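Local coordinates for bifunctional protein FolD (Thermus thermophilus, PDB 6V6Y), which probably oxidises 5,10-methylenetetrahydrofolate with NADP and then hydrolyses the methenyl product to 10-formyltetrahydrofolate, as a homodimer, at residues 5-8 / 9-12; 255-258 / 259-263. One frame throughout, in Å; residues are numbered along the deposited sequence.

Contact 1: 5-8 / 9-12; sequences VLSG and HEAA
Gly8 O accepts a bond of 2.6 Å from Ala12 N, the short bond of this helix start. The same carbonyl oxygen is flanked by the methyl of Ala12, whose CB stands 3.2 Å from Gly8 O, and on this inner side the turn is compact: Gly8, Ala11 and Ala12 are buried, and the two alanine methyls also meet Met260 of helix 257-276. One residue earlier the grip is weaker. Ser7 is the N-cap of helix 8-24, at the point where the chain leaves strand 4-5. Its first torsion (chi1 169°) brings OG round beside the carbonyl, where it meets the amide of His9 and accepts a weak, bent bond of 3.3 Å from His9 N. Past the cap lies the solvent side. There the CB of His9 passes 3.8 Å from Ser7 OG, while its imidazole goes on to touch Pro259. The CG of Glu10 comes no nearer than 4.2 Å to Ser7 OG, a loose approach, and the side chain of Glu10, exposed here, also touches Tyr149.

Contact 2: 255-258 / 259-263; sequences GGVG and PMTVA. With NAP (NADP nicotinamide-adenine-dinucleotide phosphate), chain B.
Val257 O is gripped by two amides of the first helical turn. Thr261 N donates to it over 3.0 Å. Met260 N reaches the same Val257 O over 2.7 Å in a weak bond bent to 119°. Val262 N follows with a weak bond to Gly258 O, so the start of helix 257-276 is held by backbone bonds of unequal strength. The NADP contact grows out of the same turn. Thr261 OG1 donates a 2.7 Å hydrogen bond to NAP O7N, the carboxamide oxygen of the nicotinamide, and also bonds to Thr138. With chi1 at -59° this hydroxyl stands beside the backbone N, while Thr261 CG2, anti to the backbone N, lies 3.3 Å from the same NAP O7N. Val257 crosses the threonine obliquely, its CG1 3.8 Å from Thr261 OG1, and the CA of Gly258 approaches the carboxamide nitrogen. Gly258 and Thr261 belong to the NADP pocket of a Rossmann-type domain, at its nicotinamide end. Away from the cofactor, Pro259 sits in the first turn, where its lack of an N-H costs no helical bond; the CG and CD edge of its ring comes up against Gly255, with CG 3.8 Å from Gly255 CA, and CD is 3.4 Å from Gly256 O. Were it replaced by an alanine, the CG and CD carbons that fill the space beside Gly255 would be gone, which would probably open a gap there and leave the entry to the helix freer to flex. Met260 turns to Arg144 and Leu145 of helix 137-148, while Val262 meets Tyr16 of helix 8-24 and Leu49 of helix 41-57.

How the contacts relate
From the N terminus, the chain passes through strand 4-5, an outer strand of the six-stranded parallel sheet, and contact 1 turns it at once into helix 8-24. Contact 2 comes near the other end, where the chain, having left strand 249-250 beside strand 4-5, enters helix 257-276. Each closes only a short local turn, so the two stand in series and neither encloses nor crosses the other. In space they meet: Gly8 N probably donates to Gly255 O over 2.6 Å. The first and last helices are thereby joined at their starts, linking the catalytic and NAD(P)-binding domains.

Contact 1: 5-8 / 9-12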
ATOM      1  N   VAL A   5      -2.152  15.634  26.974  1.00 42.49           N
ATOM      2  CA  VAL A   5      -1.440  14.369  26.849  1.00 48.00           C
ATOM      3  C   VAL A   5      -2.456  13.315  26.403  1.00 50.97           C
ATOM      4  O   VAL A   5      -3.428  13.014  27.104  1.00 56.40           O
ATOM      5  CB  VAL A   5      -0.685  13.995  28.137  1.00 49.60           C
ATOM      6  CG1 VAL A   5       0.016  15.227  28.701  1.00 50.69           C
ATOM      7  CG2 VAL A   5      -1.558  13.383  29.186  1.00 53.68           C
ATOM      8  N   LEU A   6      -2.286  12.809  25.187  1.00 47.50           N
ATOM      9  CA  LEU A   6      -3.201  11.798  24.654  1.00 48.78           C
ATOM     10  C   LEU A   6      -2.782  10.463  25.233  1.00 50.34           C
ATOM     11  O   LEU A   6      -1.903   9.778  24.700  1.00 46.22           O
ATOM     12  CB  LEU A   6      -3.173  11.753  23.133  1.00 47.04           C
ATOM     13  CG  LEU A   6      -3.413  13.041  22.362  1.00 47.23           C
ATOM     14  CD1 LEU A   6      -2.194  13.336  21.521  1.00 49.47           C
ATOM     15  CD2 LEU A   6      -4.646  12.919  21.500  1.00 52.02           C
ATOM     16  N   SER A   7      -3.426  10.086  26.334  1.00 44.82           N
ATOM     17  CA  SER A   7      -3.095   8.832  26.983  1.00 43.95           C
ATOM     18  C   SER A   7      -3.624   7.657  26.168  1.00 44.27           C
ATOM     19  O   SER A   7      -4.787   7.646  25.748  1.00 46.70           O
ATOM     20  CB  SER A   7      -3.677   8.794  28.392  1.00 45.24           C
ATOM     21  OG  SER A   7      -3.562   7.480  28.924  1.00 49.66           O
ATOM     22  N   GLY A   8      -2.773   6.654  25.952  1.00 41.51           N
ATOM     23  CA  GLY A   8      -3.231   5.448  25.282  1.00 44.59           C
ATOM     24  C   GLY A   8      -4.069   4.540  26.158  1.00 46.38           C
ATOM     25  O   GLY A   8      -4.945   3.829  25.648  1.00 45.64           O
ATOM     26  N   HIS A   9      -3.836   4.563  27.481  1.00 49.97           N
ATOM     27  CA  HIS A   9      -4.575   3.682  28.390  1.00 48.11           C
ATOM     28  C   HIS A   9      -6.069   3.995  28.370  1.00 47.13           C
ATOM     29  O   HIS A   9      -6.899   3.082  28.295  1.00 44.10           O
ATOM     30  CB  HIS A   9      -3.994   3.780  29.811  1.00 42.99           C
ATOM     31  CG  HIS A   9      -2.634   3.151  29.938  1.00 46.01           C
ATOM     32  ND1 HIS A   9      -1.493   3.878  30.217  1.00 49.70           N
ATOM     33  CD2 HIS A   9      -2.223   1.871  29.756  1.00 44.87           C
ATOM     34  CE1 HIS A   9      -0.446   3.066  30.238  1.00 44.80           C
ATOM     35  NE2 HIS A   9      -0.862   1.844  29.961  1.00 42.75           N
ATOM     36  N   GLU A  10      -6.428   5.282  28.367  1.00 43.60           N
ATOM     37  CA  GLU A  10      -7.841   5.640  28.314  1.00 47.28           C
ATOM     38  C   GLU A  10      -8.472   5.182  27.007  1.00 45.86           C
ATOM     39  O   GLU A  10      -9.596   4.667  27.001  1.00 46.85           O
ATOM     40  CB  GLU A  10      -8.015   7.150  28.506  1.00 47.14           C
ATOM     41  CG  GLU A  10      -7.626   7.651  29.909  1.00 52.10           C
ATOM     42  CD  GLU A  10      -8.067   6.690  31.009  1.00 59.00           C
ATOM     43  OE1 GLU A  10      -9.300   6.592  31.246  1.00 60.46           O
ATOM     44  OE2 GLU A  10      -7.185   6.028  31.623  1.00 54.63           O
ATOM     45  N   ALA A  11      -7.768   5.362  25.886  1.00 45.03           N
ATOM     46  CA  ALA A  11      -8.304   4.895  24.612  1.00 46.61           C
ATOM     47  C   ALA A  11      -8.305   3.374  24.538  1.00 45.35           C
ATOM     48  O   ALA A  11      -9.240   2.775  23.995  1.00 44.54           O
ATOM     49  CB  ALA A  11      -7.510   5.486  23.448  1.00 45.51           C
ATOM     50  N   ALA A  12      -7.263   2.728  25.072  1.00 45.66           N
ATOM     51  CA  ALA A  12      -7.225   1.268  25.046  1.00 43.80           C
ATOM     52  C   ALA A  12      -8.375   0.674  25.847  1.00 49.60           C
ATOM     53  O   ALA A  12      -8.932  -0.366  25.471  1.00 47.18           O
ATOM     54  CB  ALA A  12      -5.885   0.765  25.588  1.00 43.19           C
TER

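Contact 2: 255-258 / 259-263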
ATOM      1  N   GLY A 255       2.995   4.874  27.504  1.00 46.68           N
ATOM      2  CA  GLY A 255       1.589   5.146  27.757  1.00 45.08           C
ATOM      3  C   GLY A 255       0.823   5.852  26.655  1.00 47.52           C
ATOM      4  O   GLY A 255      -0.348   6.209  26.867  1.00 44.51           O
ATOM      5  N   GLY A 256       1.429   6.072  25.487  1.00 47.47           N
ATOM      6  CA  GLY A 256       0.669   6.663  24.403  1.00 43.05           C
ATOM      7  C   GLY A 256       0.267   5.600  23.394  1.00 48.69           C
ATOM      8  O   GLY A 256      -0.756   4.921  23.558  1.00 44.52           O
ATOM      9  N   VAL A 257       1.096   5.426  22.358  1.00 43.96           N
ATOM     10  CA  VAL A 257       0.788   4.461  21.307  1.00 43.06           C
ATOM     11  C   VAL A 257       0.845   3.032  21.837  1.00 39.08           C
ATOM     12  O   VAL A 257       0.009   2.192  21.488  1.00 40.43           O
ATOM     13  CB  VAL A 257       1.754   4.663  20.131  1.00 41.85           C
ATOM     14  CG1 VAL A 257       1.633   3.499  19.139  1.00 38.30           C
ATOM     15  CG2 VAL A 257       1.508   6.026  19.484  1.00 39.06           C
ATOM     16  N   GLY A 258       1.830   2.733  22.675  1.00 41.53           N
ATOM     17  CA  GLY A 258       2.091   1.389  23.134  1.00 41.01           C
ATOM     18  C   GLY A 258       0.868   0.643  23.634  1.00 44.16           C
ATOM     19  O   GLY A 258       0.606  -0.495  23.222  1.00 45.15           O
ATOM     20  N   PRO A 259       0.104   1.250  24.549  1.00 43.03           N
ATOM     21  CA  PRO A 259      -1.137   0.591  24.989  1.00 45.21           C
ATOM     22  C   PRO A 259      -2.103   0.332  23.851  1.00 42.60           C
ATOM     23  O   PRO A 259      -2.808  -0.691  23.863  1.00 41.43           O
ATOM     24  CB  PRO A 259      -1.720   1.575  26.018  1.00 41.59           C
ATOM     25  CG  PRO A 259      -0.543   2.290  26.547  1.00 43.58           C
ATOM     26  CD  PRO A 259       0.460   2.387  25.420  1.00 44.49           C
ATOM     27  N   MET A 260      -2.168   1.225  22.861  1.00 41.91           N
ATOM     28  CA  MET A 260      -3.099   0.996  21.755  1.00 44.33           C
ATOM     29  C   MET A 260      -2.640  -0.154  20.868  1.00 37.65           C
ATOM     30  O   MET A 260      -3.474  -0.891  20.338  1.00 41.13           O
ATOM     31  CB  MET A 260      -3.274   2.276  20.938  1.00 41.77           C
ATOM     32  CG  MET A 260      -3.954   3.370  21.712  1.00 43.59           C
ATOM     33  SD  MET A 260      -5.572   2.900  22.294  0.51 33.66           S
ATOM     34  CE  MET A 260      -6.397   2.547  20.771  1.00 43.39           C
ATOM     35  N   THR A 261      -1.328  -0.335  20.704  1.00 40.82           N
ATOM     36  CA  THR A 261      -0.844  -1.478  19.939  1.00 41.37           C
ATOM     37  C   THR A 261      -1.302  -2.793  20.566  1.00 44.05           C
ATOM     38  O   THR A 261      -1.691  -3.727  19.853  1.00 40.26           O
ATOM     39  CB  THR A 261       0.681  -1.460  19.840  1.00 43.91           C
ATOM     40  OG1 THR A 261       1.123  -0.245  19.214  1.00 45.25           O
ATOM     41  CG2 THR A 261       1.175  -2.686  19.016  1.00 37.32           C
ATOM     42  N   VAL A 262      -1.254  -2.894  21.896  1.00 42.89           N
ATOM     43  CA  VAL A 262      -1.682  -4.134  22.546  1.00 42.99           C
ATOM     44  C   VAL A 262      -3.182  -4.329  22.368  1.00 41.21           C
ATOM     45  O   VAL A 262      -3.651  -5.421  22.017  1.00 39.31           O
ATOM     46  CB  VAL A 262      -1.286  -4.134  24.037  1.00 43.41           C
ATOM     47  CG1 VAL A 262      -1.737  -5.435  24.700  1.00 47.33           C
ATOM     48  CG2 VAL A 262       0.227  -3.942  24.200  1.00 43.54           C
ATOM     49  N   ALA A 263      -3.956  -3.260  22.589  1.00 41.48           N
ATOM     50  CA  ALA A 263      -5.412  -3.356  22.515  1.00 42.54           C
ATOM     51  C   ALA A 263      -5.878  -3.838  21.145  1.00 42.86           C
ATOM     52  O   ALA A 263      -6.802  -4.657  21.045  1.00 41.80           O
ATOM     53  CB  ALA A 263      -6.041  -1.998  22.846  1.00 40.75           C
TER
HETATM   54  PA  NAP B 301      12.152   0.850  10.987  1.00 44.48           P
HETATM   55  O1A NAP B 301      13.076   0.195  11.939  1.00 44.70           O
HETATM   56  O2A NAP B 301      11.923   0.007   9.793  1.00 44.23           O
HETATM   57  O5B NAP B 301      12.725   2.298  10.577  1.00 44.99           O
HETATM   58  C5B NAP B 301      11.924   3.439  10.780  1.00 44.84           C
HETATM   59  C4B NAP B 301      11.987   4.377   9.581  1.00 44.43           C
HETATM   60  O4B NAP B 301      12.297   5.687  10.011  1.00 44.88           O
HETATM   61  C3B NAP B 301      13.041   3.976   8.563  1.00 44.25           C
HETATM   62  O3B NAP B 301      12.413   3.329   7.480  1.00 43.59           O
HETATM   63  C2B NAP B 301      13.721   5.272   8.145  1.00 44.36           C
HETATM   64  O2B NAP B 301      13.463   5.615   6.800  1.00 43.74           O
HETATM   65  C1B NAP B 301      13.128   6.332   9.066  1.00 44.86           C
HETATM   66  N9A NAP B 301      14.203   7.089   9.737  1.00 46.34           N
HETATM   67  C8A NAP B 301      15.123   6.587  10.620  1.00 49.08           C
HETATM   68  N7A NAP B 301      15.938   7.593  11.010  1.00 50.16           N
HETATM   69  C5A NAP B 301      15.551   8.731  10.393  1.00 48.30           C
HETATM   70  C6A NAP B 301      16.035  10.033  10.439  1.00 47.70           C
HETATM   71  N6A NAP B 301      17.079  10.332  11.206  1.00 48.94           N
HETATM   72  N1A NAP B 301      15.426  11.014   9.684  1.00 46.16           N
HETATM   73  C2A NAP B 301      14.343  10.696   8.892  1.00 45.29           C
HETATM   74  N3A NAP B 301      13.867   9.400   8.852  1.00 45.11           N
HETATM   75  C4A NAP B 301      14.463   8.429   9.587  1.00 46.01           C
HETATM   76  O3  NAP B 301      10.766   1.206  11.724  1.00 44.41           O
HETATM   77  PN  NAP B 301       9.961   0.485  12.918  1.00 44.63           P
HETATM   78  O1N NAP B 301      10.168  -0.976  12.802  1.00 44.40           O
HETATM   79  O2N NAP B 301       8.591   1.041  12.957  1.00 44.09           O
HETATM   80  O5D NAP B 301      10.764   1.011  14.210  1.00 45.68           O
HETATM   81  C5D NAP B 301      10.782   2.389  14.508  1.00 46.16           C
HETATM   82  C4D NAP B 301      10.571   2.615  15.999  1.00 46.83           C
HETATM   83  O4D NAP B 301       9.212   2.420  16.350  1.00 46.21           O
HETATM   84  C3D NAP B 301      11.398   1.635  16.819  1.00 47.89           C
HETATM   85  O3D NAP B 301      12.222   2.342  17.714  1.00 49.65           O
HETATM   86  C2D NAP B 301      10.390   0.814  17.590  1.00 47.80           C
HETATM   87  O2D NAP B 301      10.805   0.664  18.927  1.00 50.29           O
HETATM   88  C1D NAP B 301       9.120   1.641  17.526  1.00 46.82           C
HETATM   89  N1N NAP B 301       7.931   0.768  17.502  1.00 46.03           N
HETATM   90  C2N NAP B 301       7.004   0.886  18.496  1.00 46.49           C
HETATM   91  C3N NAP B 301       5.877   0.076  18.503  1.00 45.49           C
HETATM   92  C7N NAP B 301       4.814   0.291  19.538  1.00 44.74           C
HETATM   93  O7N NAP B 301       3.731  -0.606  19.605  1.00 43.54           O
HETATM   94  N7N NAP B 301       4.921   1.329  20.365  1.00 45.11           N
HETATM   95  C4N NAP B 301       5.692  -0.857  17.490  1.00 44.67           C
HETATM   96  C5N NAP B 301       6.642  -0.967  16.483  1.00 45.05           C
HETATM   97  C6N NAP B 301       7.763  -0.145  16.499  1.00 45.50           C
HETATM   98  P2B NAP B 301      14.172   4.839   5.576  1.00 43.59           P
HETATM   99  O1X NAP B 301      13.464   3.527   5.331  1.00 43.67           O
HETATM  100  O2X NAP B 301      14.067   5.699   4.339  1.00 43.72           O
HETATM  101  O3X NAP B 301      15.623   4.580   5.902  1.00 43.90           O